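Local coordinates for membrane protein, putative (PDB 2QYB) that is a putative membrane protein, possibly a solute transporter with phosphatase activity, represented here by its GAF domain, at residues L37-L42 against L49-Y54; E77-N82 against E120-I125; I113-K118 against Q151-V156. All coordinates share one frame; numbering follows the deposited sequence.

How the contacts relate
Along the chain, contact 1 comes first. Strands 37-43 and 49-56 pair directly across a short turn, so it closes a local hairpin. Contact 2 then opens on helix 74-81 and closes a long loop onto the start of strand 124-130. Contact 3 opens inside that loop, at the end of strand 109-115, and closes later on helix 139-158, so contacts 2 and 3 cross. All three reach one antiparallel sheet. Arg41 O probably accepts a hydrogen bond from Ile125 N, joining contacts 1 and 2. Ile115 pairs with Phe123 and Gly124, joining contacts 2 and 3. Ile40 meets Leu152 and Ile115, joining contacts 1 and 3.

Contact 1: L37-L42 against L49-Y54; sequences LAVIRL and LRVRSY
This is the antiparallel pairing of a beta hairpin, at one side of the GAF-domain sheet, with Ile40 bonded to Ser53 and Leu42 to Arg50. Ile40 N gives a 2.9 Å bond to Ser53 O. Leu42 and Arg50 exchange two backbone bonds. The register shifts by one between Ile40 and Arg41, a classic beta bulge in which Arg52 and Ser53 both face Ile40. Arg52 N reaches Ile40 O at 3.0 Å, nearly straight at 172°. Ser53 N adds only a weak bond to the same oxygen.

Val39, Arg41, Val51 and Tyr54 share one face. Val39 CG1 meets Val51 CG1 at 3.9 Å. Arg41 runs extended from CG to NE. Arg41 CD lies 3.9 Å from Leu49 CB, and the two side chains cross at about a right angle. Val51 CG2 sits over one face of the guanidinium, 3.7 Å from Arg41 NE. Arg41 NH2 is held by the carbonyls of Ala63 and Lys65. Replacing Arg41 with an alanine would probably leave those carbonyls without this donor and uncover Val51 CG2.

On the other face, Ile40 CD1 packs 4.1 Å from Ser53 CB, and Arg52 CG lies against Leu42 CB. Arg52 forms a salt bridge with Asp17 of the second subunit, so this edge of the hairpin meets the dimer partner.

Strand 49-56 is outermost in the chain's sheet, and strand 37-43 pairs onward with strand 124-130. Helix 10-32 packs on Ile40 and Ser53, while helix 74-81 touches Arg41 and Leu49 on the opposite side.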
loop_
_atom_site.group_PDB
_atom_site.type_symbol
_atom_site.label_atom_id
_atom_site.label_comp_id
_atom_site.label_asym_id
_atom_site.label_seq_id
_atom_site.Cartn_x
_atom_site.Cartn_y
_atom_site.Cartn_z
ATOM N N LEU A 37 14.065 0.419 4.576
ATOM C CA LEU A 37 12.679 0.544 5.046
ATOM C C LEU A 37 12.393 2.010 5.266
ATOM O O LEU A 37 13.295 2.743 5.635
ATOM C CB LEU A 37 12.454 -0.263 6.330
ATOM C CG LEU A 37 11.056 -0.221 6.978
ATOM C CD1 LEU A 37 9.925 -0.854 6.143
ATOM C CD2 LEU A 37 11.153 -0.926 8.345
ATOM N N ALA A 38 11.146 2.404 4.978
ATOM C CA ALA A 38 10.659 3.756 5.140
ATOM C C ALA A 38 9.214 3.649 5.596
ATOM O O ALA A 38 8.463 2.862 5.059
ATOM C CB ALA A 38 10.757 4.575 3.797
ATOM N N VAL A 39 8.819 4.471 6.554
ATOM C CA VAL A 39 7.466 4.442 7.085
ATOM C C VAL A 39 6.979 5.897 7.178
ATOM O O VAL A 39 7.736 6.767 7.561
ATOM C CB VAL A 39 7.381 3.699 8.498
ATOM C CG1 VAL A 39 5.967 3.503 8.933
ATOM C CG2 VAL A 39 8.083 2.348 8.484
ATOM N N ILE A 40 5.743 6.156 6.762
ATOM C CA ILE A 40 5.034 7.410 7.100
ATOM C C ILE A 40 3.965 7.078 8.181
ATOM O O ILE A 40 3.179 6.156 8.013
ATOM C CB ILE A 40 4.351 8.032 5.865
ATOM C CG1 ILE A 40 5.393 8.572 4.888
ATOM C CG2 ILE A 40 3.366 9.137 6.260
ATOM C CD1 ILE A 40 4.889 8.659 3.452
ATOM N N ARG A 41 3.969 7.827 9.277
ATOM C CA ARG A 41 2.892 7.813 10.238
ATOM C C ARG A 41 2.203 9.181 10.243
ATOM O O ARG A 41 2.870 10.214 10.105
ATOM C CB ARG A 41 3.404 7.516 11.645
ATOM C CG ARG A 41 4.058 6.181 11.756
ATOM C CD ARG A 41 4.480 5.949 13.184
ATOM N NE ARG A 41 4.884 4.562 13.407
ATOM C CZ ARG A 41 6.046 4.034 13.006
ATOM N NH1 ARG A 41 6.939 4.746 12.322
ATOM N NH2 ARG A 41 6.317 2.768 13.261
ATOM N N LEU A 42 0.877 9.159 10.431
ATOM C CA LEU A 42 0.081 10.370 10.576
ATOM C C LEU A 42 -0.717 10.297 11.861
ATOM O O LEU A 42 -1.154 9.234 12.274
ATOM C CB LEU A 42 -0.850 10.567 9.367
ATOM C CG LEU A 42 -0.156 10.674 7.997
ATOM C CD1 LEU A 42 -1.128 10.796 6.754
ATOM C CD2 LEU A 42 0.874 11.793 8.007
ATOM N N LEU A 49 0.135 8.260 16.420
ATOM C CA LEU A 49 0.874 8.169 15.148
ATOM C C LEU A 49 0.649 6.798 14.506
ATOM O O LEU A 49 1.259 5.794 14.895
ATOM C CB LEU A 49 2.373 8.420 15.344
ATOM C CG LEU A 49 2.817 9.881 15.494
ATOM C CD1 LEU A 49 4.274 9.926 15.906
ATOM C CD2 LEU A 49 2.598 10.685 14.191
ATOM N N ARG A 50 -0.263 6.775 13.539
ATOM C CA ARG A 50 -0.675 5.577 12.872
ATOM C C ARG A 50 0.157 5.382 11.612
ATOM O O ARG A 50 0.292 6.312 10.800
ATOM C CB ARG A 50 -2.151 5.693 12.479
ATOM C CG ARG A 50 -3.161 5.809 13.642
ATOM C CD ARG A 50 -3.540 4.486 14.289
ATOM N NE ARG A 50 -3.670 3.404 13.307
ATOM C CZ ARG A 50 -4.793 3.003 12.684
ATOM N NH1 ARG A 50 -4.719 2.016 11.790
ATOM N NH2 ARG A 50 -5.977 3.573 12.914
ATOM N N VAL A 51 0.646 4.158 11.421
ATOM C CA VAL A 51 1.245 3.754 10.138
ATOM C C VAL A 51 0.244 3.817 8.976
ATOM O O VAL A 51 -0.802 3.117 8.967
ATOM C CB VAL A 51 1.819 2.335 10.173
ATOM C CG1 VAL A 51 2.388 1.988 8.801
ATOM C CG2 VAL A 51 2.860 2.214 11.302
ATOM N N ARG A 52 0.562 4.702 8.016
ATOM C CA ARG A 52 -0.295 4.925 6.850
ATOM C C ARG A 52 0.378 4.562 5.526
ATOM O O ARG A 52 -0.289 4.421 4.542
ATOM C CB ARG A 52 -0.759 6.386 6.824
ATOM C CG ARG A 52 -1.597 6.799 8.037
ATOM C CD ARG A 52 -2.679 5.756 8.372
ATOM N NE ARG A 52 -3.726 6.289 9.218
ATOM C CZ ARG A 52 -4.816 5.627 9.565
ATOM N NH1 ARG A 52 -5.008 4.399 9.131
ATOM N NH2 ARG A 52 -5.730 6.194 10.349
ATOM N N SER A 53 1.685 4.413 5.501
ATOM C CA SER A 53 2.376 4.075 4.288
ATOM C C SER A 53 3.737 3.560 4.645
ATOM O O SER A 53 4.301 3.959 5.618
ATOM C CB SER A 53 2.511 5.320 3.397
ATOM O OG SER A 53 3.231 5.020 2.219
ATOM N N TYR A 54 4.277 2.673 3.840
ATOM C CA TYR A 54 5.610 2.105 4.107
ATOM C C TYR A 54 6.134 1.405 2.852
ATOM O O TYR A 54 5.362 0.986 2.013
ATOM C CB TYR A 54 5.542 1.125 5.281
ATOM C CG TYR A 54 4.882 -0.146 4.920
ATOM C CD1 TYR A 54 3.545 -0.394 5.238
ATOM C CD2 TYR A 54 5.595 -1.111 4.220
ATOM C CE1 TYR A 54 2.947 -1.604 4.854
ATOM C CE2 TYR A 54 5.026 -2.280 3.833
ATOM C CZ TYR A 54 3.718 -2.533 4.146
ATOM O OH TYR A 54 3.247 -3.747 3.733
#

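Contact 2: E77-N82 against E120-I125; sequences EAFLSN and EPPFGI
The last turn of helix 74-81 faces the loop entering strand 124-130, with the nearest CA atoms, those of Asn82 and Pro122, 6.4 Å apart and no hydrogen bond between the segments. The helix ends in a Schellman motif. Asn82 is its C-prime residue, with a positive phi of 54°.

Phe79 and Pro122 bury much of the surface. Phe79 has CG anti to its backbone nitrogen (chi1 -176°), which sends the ring across to the loop. Gly124 N lies at the ring edge, in its plane, 3.9 Å from Phe79 CE1. Phe79 CE1 is also 3.4 Å from Pro122 O, which approaches obliquely. Pro122 also fits against the helix end. Pro122 CG is 3.4 Å from Phe79 O, and Pro122 CD is 3.5 Å from Asn82 OD1. The Asn82 amide crosses the proline ring obliquely, with OD1 close to both Pro122 CG and CD.

Deeper in, Ile125 points its CD1 at the helix. Ile125 CD1 lies 3.7 Å from Phe79 N and 4.0 Å from Ala78 CB. This branch packs against backbone as well as side chain.

Phe123 turns away from this helix. It forms a classic beta bulge with Gly124 opposite Ile115. Strand 124-130 lies between strands 37-43 and 109-115. Helix 74-81 rests on this part of the sheet, with Ala78 touching His112 and Phe79 touching Val43.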
loop_
_atom_site.group_PDB
_atom_site.type_symbol
_atom_site.label_atom_id
_atom_site.label_comp_id
_atom_site.label_asym_id
_atom_site.label_seq_id
_atom_site.Cartn_x
_atom_site.Cartn_y
_atom_site.Cartn_z
ATOM N N GLU A 77 10.178 11.938 20.343
ATOM C CA GLU A 77 10.968 13.135 20.571
ATOM C C GLU A 77 11.005 13.971 19.299
ATOM O O GLU A 77 10.938 15.184 19.359
ATOM C CB GLU A 77 12.390 12.778 21.058
ATOM C CG GLU A 77 13.397 13.983 21.197
ATOM C CD GLU A 77 12.862 15.126 22.060
ATOM O OE1 GLU A 77 11.872 14.891 22.783
ATOM O OE2 GLU A 77 13.416 16.259 22.021
ATOM N N ALA A 78 11.073 13.325 18.149
ATOM C CA ALA A 78 11.055 14.054 16.882
ATOM C C ALA A 78 9.729 14.774 16.663
ATOM O O ALA A 78 9.670 15.936 16.236
ATOM C CB ALA A 78 11.348 13.097 15.727
ATOM N N PHE A 79 8.653 14.064 16.965
ATOM C CA PHE A 79 7.317 14.587 16.791
ATOM C C PHE A 79 7.047 15.697 17.758
ATOM O O PHE A 79 6.547 16.750 17.355
ATOM C CB PHE A 79 6.276 13.498 17.014
ATOM C CG PHE A 79 4.882 13.948 16.767
ATOM C CD1 PHE A 79 4.435 14.187 15.468
ATOM C CD2 PHE A 79 4.021 14.162 17.809
ATOM C CE1 PHE A 79 3.131 14.623 15.217
ATOM C CE2 PHE A 79 2.708 14.591 17.569
ATOM C CZ PHE A 79 2.266 14.805 16.269
ATOM N N LEU A 80 7.364 15.444 19.035
ATOM C CA LEU A 80 6.981 16.340 20.119
ATOM C C LEU A 80 7.814 17.621 20.165
ATOM O O LEU A 80 7.320 18.632 20.604
ATOM C CB LEU A 80 7.049 15.629 21.476
ATOM C CG LEU A 80 5.814 14.808 21.876
ATOM C CD1 LEU A 80 6.106 13.863 23.097
ATOM C CD2 LEU A 80 4.635 15.734 22.178
ATOM N N SER A 81 9.076 17.538 19.760
ATOM C CA SER A 81 9.937 18.690 19.629
ATOM C C SER A 81 9.954 19.289 18.224
ATOM O O SER A 81 10.599 20.313 18.008
ATOM C CB SER A 81 11.370 18.305 19.935
ATOM O OG SER A 81 11.975 17.871 18.713
ATOM N N ASN A 82 9.293 18.646 17.258
ATOM C CA ASN A 82 9.331 19.098 15.878
ATOM C C ASN A 82 10.759 19.262 15.333
ATOM O O ASN A 82 11.110 20.235 14.711
ATOM C CB ASN A 82 8.500 20.366 15.709
ATOM C CG ASN A 82 8.206 20.684 14.242
ATOM O OD1 ASN A 82 8.142 19.801 13.414
ATOM N ND2 ASN A 82 8.044 21.949 13.935
ATOM N N GLU A 120 4.243 25.267 11.037
ATOM C CA GLU A 120 3.067 24.616 11.594
ATOM C C GLU A 120 3.435 23.366 12.326
ATOM O O GLU A 120 4.428 22.752 12.004
ATOM C CB GLU A 120 2.081 24.225 10.504
ATOM C CG GLU A 120 1.175 25.340 10.133
ATOM C CD GLU A 120 0.436 25.067 8.847
ATOM O OE1 GLU A 120 0.012 23.884 8.663
ATOM O OE2 GLU A 120 0.312 26.023 8.038
ATOM N N PRO A 121 2.587 22.973 13.286
ATOM C CA PRO A 121 2.896 21.824 14.089
ATOM C C PRO A 121 2.854 20.567 13.220
ATOM O O PRO A 121 2.006 20.455 12.354
ATOM C CB PRO A 121 1.796 21.811 15.177
ATOM C CG PRO A 121 0.905 23.012 14.927
ATOM C CD PRO A 121 1.272 23.590 13.617
ATOM N N PRO A 122 3.784 19.643 13.446
ATOM C CA PRO A 122 3.847 18.424 12.691
ATOM C C PRO A 122 2.598 17.602 12.873
ATOM O O PRO A 122 2.002 17.619 13.964
ATOM C CB PRO A 122 5.068 17.690 13.275
ATOM C CG PRO A 122 5.242 18.233 14.611
ATOM C CD PRO A 122 4.845 19.695 14.464
ATOM N N PHE A 123 2.214 16.929 11.794
ATOM C CA PHE A 123 1.085 16.021 11.824
ATOM C C PHE A 123 1.419 14.564 11.482
ATOM O O PHE A 123 0.510 13.731 11.353
ATOM C CB PHE A 123 -0.077 16.553 10.979
ATOM C CG PHE A 123 0.266 16.861 9.551
ATOM C CD1 PHE A 123 0.317 18.181 9.112
ATOM C CD2 PHE A 123 0.454 15.861 8.638
ATOM C CE1 PHE A 123 0.592 18.484 7.795
ATOM C CE2 PHE A 123 0.726 16.166 7.317
ATOM C CZ PHE A 123 0.801 17.467 6.906
ATOM N N GLY A 124 2.725 14.288 11.401
ATOM C CA GLY A 124 3.268 12.965 11.186
ATOM C C GLY A 124 4.787 12.889 11.268
ATOM O O GLY A 124 5.461 13.889 11.499
ATOM N N ILE A 125 5.302 11.665 11.101
ATOM C CA ILE A 125 6.730 11.359 11.040
ATOM C C ILE A 125 7.084 10.499 9.798
ATOM O O ILE A 125 6.424 9.556 9.484
ATOM C CB ILE A 125 7.187 10.628 12.317
ATOM C CG1 ILE A 125 7.050 11.569 13.536
ATOM C CG2 ILE A 125 8.626 10.197 12.218
ATOM C CD1 ILE A 125 7.992 12.833 13.529
#

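Contact 3: I113-K118 against Q151-V156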
loop_
_atom_site.group_PDB
_atom_site.type_symbol
_atom_site.label_atom_id
_atom_site.label_comp_id
_atom_site.label_asym_id
_atom_site.label_seq_id
_atom_site.Cartn_x
_atom_site.Cartn_y
_atom_site.Cartn_z
ATOM N N ILE A 113 11.905 12.105 10.833
ATOM C CA ILE A 113 11.784 13.433 10.265
ATOM C C ILE A 113 10.357 13.879 10.391
ATOM O O ILE A 113 9.457 13.228 9.853
ATOM C CB ILE A 113 12.174 13.455 8.769
ATOM C CG1 ILE A 113 13.602 12.895 8.577
ATOM C CG2 ILE A 113 12.000 14.888 8.168
ATOM C CD1 ILE A 113 13.554 11.536 7.904
ATOM N N PRO A 114 10.130 15.012 11.075
ATOM C CA PRO A 114 8.762 15.498 11.225
ATOM C C PRO A 114 8.139 15.866 9.891
ATOM O O PRO A 114 8.846 16.302 8.939
ATOM C CB PRO A 114 8.919 16.739 12.119
ATOM C CG PRO A 114 10.207 16.590 12.783
ATOM C CD PRO A 114 11.084 15.908 11.737
ATOM N N ILE A 115 6.835 15.639 9.798
ATOM C CA ILE A 115 6.082 15.974 8.586
ATOM C C ILE A 115 5.187 17.162 8.980
ATOM O O ILE A 115 4.255 17.033 9.782
ATOM C CB ILE A 115 5.284 14.795 8.050
ATOM C CG1 ILE A 115 6.195 13.670 7.569
ATOM C CG2 ILE A 115 4.339 15.241 6.906
ATOM C CD1 ILE A 115 5.371 12.407 7.169
ATOM N N SER A 116 5.547 18.329 8.471
ATOM C CA SER A 116 4.858 19.551 8.807
ATOM C C SER A 116 4.956 20.522 7.660
ATOM O O SER A 116 5.933 20.564 6.909
ATOM C CB SER A 116 5.479 20.216 10.036
ATOM O OG SER A 116 6.882 20.342 9.857
ATOM N N ARG A 117 3.918 21.319 7.543
ATOM C CA ARG A 117 4.011 22.508 6.745
ATOM C C ARG A 117 4.911 23.520 7.496
ATOM O O ARG A 117 4.952 23.543 8.739
ATOM C CB ARG A 117 2.610 23.028 6.508
ATOM C CG ARG A 117 2.512 23.975 5.394
ATOM C CD ARG A 117 2.629 23.315 4.031
ATOM N NE ARG A 117 2.385 24.327 2.984
ATOM C CZ ARG A 117 3.243 25.295 2.621
ATOM N NH1 ARG A 117 4.441 25.414 3.209
ATOM N NH2 ARG A 117 2.905 26.155 1.647
ATOM N N LYS A 118 5.660 24.315 6.724
ATOM C CA LYS A 118 6.520 25.389 7.261
ATOM C C LYS A 118 5.807 26.277 8.288
ATOM O O LYS A 118 4.822 26.930 7.960
ATOM C CB LYS A 118 7.028 26.286 6.116
ATOM C CG LYS A 118 8.117 27.290 6.526
ATOM C CD LYS A 118 8.819 27.952 5.296
ATOM C CE LYS A 118 8.273 29.346 4.927
ATOM N NZ LYS A 118 8.827 29.857 3.599
ATOM N N GLN A 151 6.946 17.907 1.021
ATOM C CA GLN A 151 6.073 17.598 -0.124
ATOM C C GLN A 151 4.958 16.620 0.289
ATOM O O GLN A 151 3.824 16.718 -0.216
ATOM C CB GLN A 151 6.878 17.066 -1.314
ATOM C CG GLN A 151 7.867 18.116 -1.919
ATOM C CD GLN A 151 8.157 17.898 -3.410
ATOM O OE1 GLN A 151 8.956 18.638 -4.048
ATOM N NE2 GLN A 151 7.502 16.881 -3.984
ATOM N N LEU A 152 5.276 15.717 1.236
ATOM C CA LEU A 152 4.255 14.896 1.885
ATOM C C LEU A 152 3.303 15.758 2.716
ATOM O O LEU A 152 2.088 15.614 2.624
ATOM C CB LEU A 152 4.898 13.806 2.770
ATOM C CG LEU A 152 5.615 12.656 2.020
ATOM C CD1 LEU A 152 6.634 11.995 2.956
ATOM C CD2 LEU A 152 4.611 11.647 1.463
ATOM N N ALA A 153 3.850 16.637 3.537
ATOM C CA ALA A 153 3.013 17.532 4.341
ATOM C C ALA A 153 2.010 18.304 3.458
ATOM O O ALA A 153 0.797 18.469 3.787
ATOM C CB ALA A 153 3.872 18.503 5.146
ATOM N N GLN A 154 2.513 18.759 2.320
ATOM C CA GLN A 154 1.664 19.497 1.425
ATOM C C GLN A 154 0.506 18.649 0.926
ATOM O O GLN A 154 -0.656 19.097 0.949
ATOM C CB GLN A 154 2.453 20.028 0.244
ATOM C CG GLN A 154 1.658 20.991 -0.586
ATOM C CD GLN A 154 1.182 22.177 0.227
ATOM O OE1 GLN A 154 1.843 23.220 0.241
ATOM N NE2 GLN A 154 0.043 22.022 0.933
ATOM N N ALA A 155 0.832 17.430 0.481
ATOM C CA ALA A 155 -0.151 16.519 -0.103
ATOM C C ALA A 155 -1.248 16.145 0.899
ATOM O O ALA A 155 -2.416 16.025 0.531
ATOM C CB ALA A 155 0.543 15.288 -0.628
ATOM N N VAL A 156 -0.881 15.944 2.165
ATOM C CA VAL A 156 -1.869 15.611 3.209
ATOM C C VAL A 156 -2.862 16.762 3.428
ATOM O O VAL A 156 -4.096 16.578 3.371
ATOM C CB VAL A 156 -1.171 15.278 4.543
ATOM C CG1 VAL A 156 -2.174 15.194 5.674
ATOM C CG2 VAL A 156 -0.387 13.967 4.412
#
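Ala153, Ile115 and Arg117 bury the most surface where the end of strand 109-115 meets helix 139-158. Ala153 is at the centre. Its methyl points at the other backbone, with Ala153 CB 3.4 Å from Ser116 C. The CA atoms of Ser116 and Ala153 are only 5.2 Å apart. The small side chain is consistent with so close an approach of the helix to the chain as it leaves the strand. Ser116 turns its own side chain away, so it meets the methyl through its backbone.

Ile115 packs beside Ala153. Its CG2 branch does the touching. That branch is anti to the backbone nitrogen and lies beside the carbonyl carbon. Ile115 CG2 approaches the helix backbone, 3.7 Å from Ala153 N, and is equally close to Ala153 CB. Leu152 CB flanks Ile115 CG2 at 4.4 Å. Ile115 and Leu152 both also touch Ile40 of strand 37-43, so this end of the contact belongs to the buried core.

Arg117 lies at the edge of the contact and reaches to Gln154. Its chain bends at CB-CG (chi2 73°), which brings the guanidinium to Gln154. Arg117 NE is 3.0 Å from Gln154 OE1. The oxygen meets the guanidinium obliquely, and the guanidinium and amide planes stand 83° apart. Lys157 NZ is also close to Arg117 NE. These like charges would probably disfavour one another, and Gln154 OE1 may ease that.

Phe123 touches Ile115, Ala153 and Val156, and Leu18 of helix 10-32 touches Ala155 and Val156. Val156 also packs on Met12 of the second subunit. A helix laid against an antiparallel sheet in this way is characteristic of the GAF fold, in which the N- and C-terminal helices cover one side of the sheet.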